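Local coordinates for putative GAF sensor protein (Burkholderia vietnamiensis, PDB 5HL6) that probably reduces free L-methionine-(R)-S-oxide to methionine through a GAF domain of the free methionine sulfoxide reductase type, at residues F66-G69 and T70-V73; F150-E153 and D154-M158. All coordinates share one frame; numbering follows the deposited sequence.

Contact 1. Residues F66-G69 and T70-V73; sequences FFDG and TELV
Phe-66 and Val-73 face each other as an antiparallel hydrogen-bonded pair, with Phe-66 N giving to Val-73 O at 2.8 Å and Val-73 N returning a bond to Phe-66 O, while Phe-67 and Leu-72 form the non-hydrogen-bonded pair that follows. Beyond it the chain turns, and Asp-68 N reaches Glu-71 O at 2.9 Å, nearly straight (172°). The side chain of Asp-68 folds back into this turn, its CG set between its own N and carbonyl carbon (chi1 74°). OD1 takes two backbone N-H groups from opposite faces of the carboxylate plane: Glu-71 N at 2.8 Å, almost linear at 175°, and Thr-70 N at 2.8 Å on the anti side. Asp-68 thus forms an Asx turn, extended by Glu-71 N, at the tip of the beta hairpin joining strands 61-67 and 72-77 of the GAF sheet. Gly-69 has a positive phi, where a CB would press against the carbonyl O of Asp-68. Val-73 CG2 comes 3.6 Å from Asp-68 OD2, the two side chains crossing at roughly a right angle; Arg-85 makes salt bridges to this oxygen and to Glu-71 OE2. On Leu-72's side of the sheet, the Phe-67 ring lays one face over the turn backbone, with Gly-69 N 3.5 Å above its plane toward the rim and CE1 3.4 Å from Thr-70 C. Leu-72 CD2 approaches Phe-67 CB at 4.3 Å.

Contact 2. Residues F150-E153 and D154-M158; sequences FDDE and DRSGM
Asp-151 and Asp-154 form a capping box at the start of helix 152-176, each side chain accepting from the backbone N of the other. Asp-151 is the N-cap: its OD1 receives Asp-154 N at 3.1 Å, nearly along the C-O bond direction, and a weak bond from Glu-153 N. Asp-154 supplies the reciprocal half, and its side chain can be followed outward. CB lies 3.4 Å from Asp-151 O and meets the edge of the Phe-150 ring, in the ring plane, 4.0 Å from CD1. With CG anti to the carbonyl carbon (chi1 -67°), the carboxylate swings back toward the residues before the helix, its plane almost perpendicular to that ring. OD1 is bonded to the hydroxyl of Tyr-24 on helix 20-35. OD2 sits 3.3 Å from Phe-150 CA and accepts Asp-151 N at 3.1 Å through its anti lone pair. The two box carboxylates are close, and Lys-20 makes a salt bridge to OD2 of each, which probably offsets the repulsion between them. Phe-150, just before the helix, and Met-158, in its second turn, both pack on strands 123-130 and 136-144, tying the N-terminal end of the helix to the sheet.

The side chains of Asp-152 and Arg-155 run alongside each other in the same direction and form a salt bridge, gripped side-on through NE and NH1. Bends at chi2 and chi3 bring the NE side of the Arg-155 guanidinium back to the carboxylate, the two planes 44° apart. NE reaches Asp-152 OD1 at 2.9 Å from above the carboxylate plane, though almost within the guanidinium plane, and NH1 meets Asp-152 OD2 at 3.0 Å on the syn side.

Contact 1 comes first along the chain and contact 2 follows in series, both within the GAF domain. Their centres are about 25 Å apart, on opposite sides of the chain's centre, and their nearest atoms remain about 13 Å apart. Strand 136-144 connects them: it is the sheet neighbour of strand 61-67, whose Phe-66 and Phe-67 touch Ile-137 and Leu-136 at its beginning, while Phe-150 and Met-158 pack on Trp-140, Val-142 and Ser-144 further along. The 66-73 turn thus ends a hairpin of the antiparallel sheet, whereas residues 150-158 start the C-terminal helix that packs on that sheet; the two motifs lie in separate parts of one domain, without touching.

Contact 1. Residues F66-G69 and T70-V73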
ATOM      1  N   PHE B  66       1.865 -10.217  -7.166  1.00 25.61           N
ATOM      2  CA  PHE B  66       3.068 -10.452  -7.953  1.00 25.25           C
ATOM      3  C   PHE B  66       3.346 -11.947  -8.038  1.00 28.50           C
ATOM      4  O   PHE B  66       3.283 -12.661  -7.030  1.00 23.85           O
ATOM      5  CB  PHE B  66       4.261  -9.694  -7.359  1.00 24.38           C
ATOM      6  CG  PHE B  66       4.174  -8.207  -7.568  1.00 23.45           C
ATOM      7  CD1 PHE B  66       4.174  -7.682  -8.855  1.00 25.70           C
ATOM      8  CD2 PHE B  66       4.076  -7.339  -6.494  1.00 24.42           C
ATOM      9  CE1 PHE B  66       4.075  -6.317  -9.074  1.00 24.93           C
ATOM     10  CE2 PHE B  66       3.985  -5.960  -6.705  1.00 18.20           C
ATOM     11  CZ  PHE B  66       3.988  -5.456  -7.998  1.00 21.61           C
ATOM     12  N   PHE B  67       3.640 -12.409  -9.249  1.00 24.40           N
ATOM     13  CA  PHE B  67       4.001 -13.797  -9.490  1.00 18.74           C
ATOM     14  C   PHE B  67       5.388 -14.078  -8.926  1.00 32.21           C
ATOM     15  O   PHE B  67       6.358 -13.396  -9.279  1.00 29.89           O
ATOM     16  CB  PHE B  67       3.957 -14.071 -10.990  1.00 22.25           C
ATOM     17  CG  PHE B  67       4.089 -15.512 -11.346  1.00 27.48           C
ATOM     18  CD1 PHE B  67       3.171 -16.444 -10.875  1.00 22.32           C
ATOM     19  CD2 PHE B  67       5.108 -15.940 -12.178  1.00 31.82           C
ATOM     20  CE1 PHE B  67       3.284 -17.789 -11.219  1.00 27.58           C
ATOM     21  CE2 PHE B  67       5.222 -17.279 -12.529  1.00 36.62           C
ATOM     22  CZ  PHE B  67       4.310 -18.204 -12.042  1.00 32.10           C
ATOM     23  N   ASP B  68       5.493 -15.080  -8.047  1.00 26.28           N
ATOM     24  CA  ASP B  68       6.772 -15.416  -7.435  1.00 26.05           C
ATOM     25  C   ASP B  68       7.474 -16.566  -8.150  1.00 29.57           C
ATOM     26  O   ASP B  68       8.396 -17.168  -7.594  1.00 34.43           O
ATOM     27  CB  ASP B  68       6.592 -15.725  -5.945  1.00 24.77           C
ATOM     28  CG  ASP B  68       5.946 -17.086  -5.677  1.00 36.63           C
ATOM     29  OD1 ASP B  68       5.444 -17.743  -6.617  1.00 33.88           O
ATOM     30  OD2 ASP B  68       5.939 -17.493  -4.496  1.00 35.27           O
ATOM     31  N   GLY B  69       7.075 -16.861  -9.378  1.00 26.69           N
ATOM     32  CA  GLY B  69       7.590 -17.998 -10.096  1.00 31.13           C
ATOM     33  C   GLY B  69       6.750 -19.245  -9.963  1.00 33.44           C
ATOM     34  O   GLY B  69       6.866 -20.148 -10.798  1.00 34.36           O
ATOM     35  N   THR B  70       5.904 -19.316  -8.939  1.00 31.47           N
ATOM     36  CA  THR B  70       5.005 -20.445  -8.741  1.00 33.46           C
ATOM     37  C   THR B  70       3.553 -20.010  -8.649  1.00 35.49           C
ATOM     38  O   THR B  70       2.684 -20.614  -9.291  1.00 34.32           O
ATOM     39  CB  THR B  70       5.409 -21.210  -7.470  1.00 37.29           C
ATOM     40  OG1 THR B  70       6.719 -21.762  -7.645  1.00 36.63           O
ATOM     41  CG2 THR B  70       4.417 -22.323  -7.165  1.00 39.90           C
ATOM     42  N   GLU B  71       3.264 -18.969  -7.867  1.00 31.34           N
ATOM     43  CA  GLU B  71       1.901 -18.505  -7.678  1.00 28.79           C
ATOM     44  C   GLU B  71       1.924 -17.004  -7.440  1.00 20.16           C
ATOM     45  O   GLU B  71       2.989 -16.386  -7.356  1.00 25.82           O
ATOM     46  CB  GLU B  71       1.223 -19.247  -6.519  1.00 29.81           C
ATOM     47  CG  GLU B  71       1.912 -19.059  -5.175  1.00 29.60           C
ATOM     48  CD  GLU B  71       1.255 -19.874  -4.071  1.00 38.53           C
ATOM     49  OE1 GLU B  71       0.165 -20.443  -4.306  1.00 34.66           O
ATOM     50  OE2 GLU B  71       1.839 -19.945  -2.970  1.00 36.89           O
ATOM     51  N   LEU B  72       0.730 -16.422  -7.324  1.00 25.89           N
ATOM     52  CA  LEU B  72       0.586 -15.007  -6.987  1.00 23.19           C
ATOM     53  C   LEU B  72       0.728 -14.771  -5.482  1.00 24.33           C
ATOM     54  O   LEU B  72       0.255 -15.569  -4.662  1.00 23.50           O
ATOM     55  CB  LEU B  72      -0.774 -14.490  -7.462  1.00 20.35           C
ATOM     56  CG  LEU B  72      -1.025 -14.545  -8.970  1.00 23.03           C
ATOM     57  CD1 LEU B  72      -2.460 -14.167  -9.281  1.00 23.86           C
ATOM     58  CD2 LEU B  72      -0.083 -13.565  -9.635  1.00 21.20           C
ATOM     59  N   VAL B  73       1.381 -13.659  -5.131  1.00 21.03           N
ATOM     60  CA  VAL B  73       1.608 -13.238  -3.748  1.00 23.61           C
ATOM     61  C   VAL B  73       1.258 -11.759  -3.665  1.00 18.72           C
ATOM     62  O   VAL B  73       1.702 -10.971  -4.506  1.00 17.00           O
ATOM     63  CB  VAL B  73       3.069 -13.462  -3.303  1.00 24.04           C
ATOM     64  CG1 VAL B  73       3.222 -13.132  -1.809  1.00 24.99           C
ATOM     65  CG2 VAL B  73       3.541 -14.896  -3.606  1.00 25.38           C
TER

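Contact 2. Residues F150-E153 and D154-M158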
ATOM      1  N   PHE B 150     -17.676  -1.767 -13.448  1.00 39.79           N
ATOM      2  CA  PHE B 150     -16.681  -1.704 -14.513  1.00 36.57           C
ATOM      3  C   PHE B 150     -17.277  -2.184 -15.832  1.00 41.24           C
ATOM      4  O   PHE B 150     -17.811  -3.298 -15.914  1.00 41.14           O
ATOM      5  CB  PHE B 150     -15.447  -2.539 -14.157  1.00 34.33           C
ATOM      6  CG  PHE B 150     -14.871  -2.219 -12.803  1.00 36.65           C
ATOM      7  CD1 PHE B 150     -14.193  -1.029 -12.591  1.00 33.59           C
ATOM      8  CD2 PHE B 150     -15.011  -3.105 -11.744  1.00 30.07           C
ATOM      9  CE1 PHE B 150     -13.667  -0.729 -11.344  1.00 36.55           C
ATOM     10  CE2 PHE B 150     -14.492  -2.809 -10.494  1.00 30.56           C
ATOM     11  CZ  PHE B 150     -13.819  -1.622 -10.296  1.00 35.50           C
ATOM     12  N   ASP B 151     -17.177  -1.345 -16.862  1.00 36.22           N
ATOM     13  CA  ASP B 151     -17.587  -1.682 -18.214  1.00 37.05           C
ATOM     14  C   ASP B 151     -16.357  -1.727 -19.116  1.00 43.25           C
ATOM     15  O   ASP B 151     -15.213  -1.640 -18.652  1.00 38.75           O
ATOM     16  CB  ASP B 151     -18.641  -0.689 -18.721  1.00 46.49           C
ATOM     17  CG  ASP B 151     -18.163   0.760 -18.686  1.00 51.39           C
ATOM     18  OD1 ASP B 151     -16.962   1.022 -18.921  1.00 48.46           O
ATOM     19  OD2 ASP B 151     -19.004   1.649 -18.434  1.00 52.45           O
ATOM     20  N   ASP B 152     -16.592  -1.841 -20.425  1.00 45.87           N
ATOM     21  CA  ASP B 152     -15.467  -1.972 -21.341  1.00 45.46           C
ATOM     22  C   ASP B 152     -14.605  -0.716 -21.394  1.00 41.99           C
ATOM     23  O   ASP B 152     -13.422  -0.806 -21.747  1.00 39.61           O
ATOM     24  CB  ASP B 152     -15.957  -2.325 -22.743  1.00 50.78           C
ATOM     25  CG  ASP B 152     -14.860  -2.924 -23.591  1.00 58.34           C
ATOM     26  OD1 ASP B 152     -14.218  -3.891 -23.122  1.00 55.59           O
ATOM     27  OD2 ASP B 152     -14.615  -2.410 -24.705  1.00 64.32           O
ATOM     28  N   GLU B 153     -15.166   0.450 -21.056  1.00 43.80           N
ATOM     29  CA  GLU B 153     -14.351   1.657 -20.955  1.00 42.52           C
ATOM     30  C   GLU B 153     -13.413   1.580 -19.761  1.00 40.00           C
ATOM     31  O   GLU B 153     -12.258   2.014 -19.844  1.00 36.69           O
ATOM     32  CB  GLU B 153     -15.242   2.894 -20.851  1.00 47.02           C
ATOM     33  CG  GLU B 153     -15.876   3.336 -22.153  1.00 55.30           C
ATOM     34  CD  GLU B 153     -16.652   4.628 -21.998  1.00 68.51           C
ATOM     35  OE1 GLU B 153     -17.682   4.623 -21.289  1.00 73.09           O
ATOM     36  OE2 GLU B 153     -16.220   5.655 -22.568  1.00 73.92           O
ATOM     37  N   ASP B 154     -13.892   1.037 -18.639  1.00 32.18           N
ATOM     38  CA  ASP B 154     -12.999   0.789 -17.511  1.00 28.60           C
ATOM     39  C   ASP B 154     -11.964  -0.266 -17.867  1.00 35.27           C
ATOM     40  O   ASP B 154     -10.808  -0.185 -17.433  1.00 34.31           O
ATOM     41  CB  ASP B 154     -13.794   0.353 -16.280  1.00 29.08           C
ATOM     42  CG  ASP B 154     -14.680   1.448 -15.742  1.00 35.75           C
ATOM     43  OD1 ASP B 154     -14.129   2.478 -15.299  1.00 35.17           O
ATOM     44  OD2 ASP B 154     -15.923   1.275 -15.757  1.00 38.47           O
ATOM     45  N   ARG B 155     -12.367  -1.274 -18.644  1.00 34.42           N
ATOM     46  CA  ARG B 155     -11.420  -2.285 -19.100  1.00 30.05           C
ATOM     47  C   ARG B 155     -10.280  -1.644 -19.884  1.00 28.42           C
ATOM     48  O   ARG B 155      -9.101  -1.880 -19.593  1.00 30.96           O
ATOM     49  CB  ARG B 155     -12.147  -3.332 -19.944  1.00 32.66           C
ATOM     50  CG  ARG B 155     -11.322  -4.569 -20.276  1.00 43.42           C
ATOM     51  CD  ARG B 155     -10.519  -4.398 -21.558  1.00 45.71           C
ATOM     52  NE  ARG B 155     -11.351  -3.958 -22.676  1.00 55.39           N
ATOM     53  CZ  ARG B 155     -10.872  -3.470 -23.817  1.00 50.64           C
ATOM     54  NH1 ARG B 155     -11.705  -3.095 -24.778  1.00 55.94           N
ATOM     55  NH2 ARG B 155      -9.561  -3.356 -23.997  1.00 39.80           N
ATOM     56  N   SER B 156     -10.617  -0.816 -20.877  1.00 31.95           N
ATOM     57  CA  SER B 156      -9.596  -0.125 -21.660  1.00 30.49           C
ATOM     58  C   SER B 156      -8.788   0.830 -20.795  1.00 35.92           C
ATOM     59  O   SER B 156      -7.566   0.945 -20.956  1.00 30.71           O
ATOM     60  CB  SER B 156     -10.249   0.639 -22.808  1.00 33.07           C
ATOM     61  OG  SER B 156     -10.879  -0.250 -23.708  1.00 55.48           O
ATOM     62  N   GLY B 157      -9.457   1.534 -19.881  1.00 32.30           N
ATOM     63  CA  GLY B 157      -8.758   2.493 -19.042  1.00 29.37           C
ATOM     64  C   GLY B 157      -7.791   1.830 -18.080  1.00 28.74           C
ATOM     65  O   GLY B 157      -6.644   2.266 -17.936  1.00 30.50           O
ATOM     66  N   MET B 158      -8.243   0.774 -17.395  1.00 25.38           N
ATOM     67  CA  MET B 158      -7.351   0.058 -16.488  1.00 27.00           C
ATOM     68  C   MET B 158      -6.157  -0.532 -17.230  1.00 33.24           C
ATOM     69  O   MET B 158      -5.030  -0.510 -16.723  1.00 32.18           O
ATOM     70  CB  MET B 158      -8.113  -1.035 -15.741  1.00 27.07           C
ATOM     71  CG  MET B 158      -9.056  -0.511 -14.665  1.00 27.14           C
ATOM     72  SD  MET B 158      -8.252   0.425 -13.346  1.00 25.87           S
ATOM     73  CE  MET B 158      -9.690   0.824 -12.372  1.00 24.11           C
TER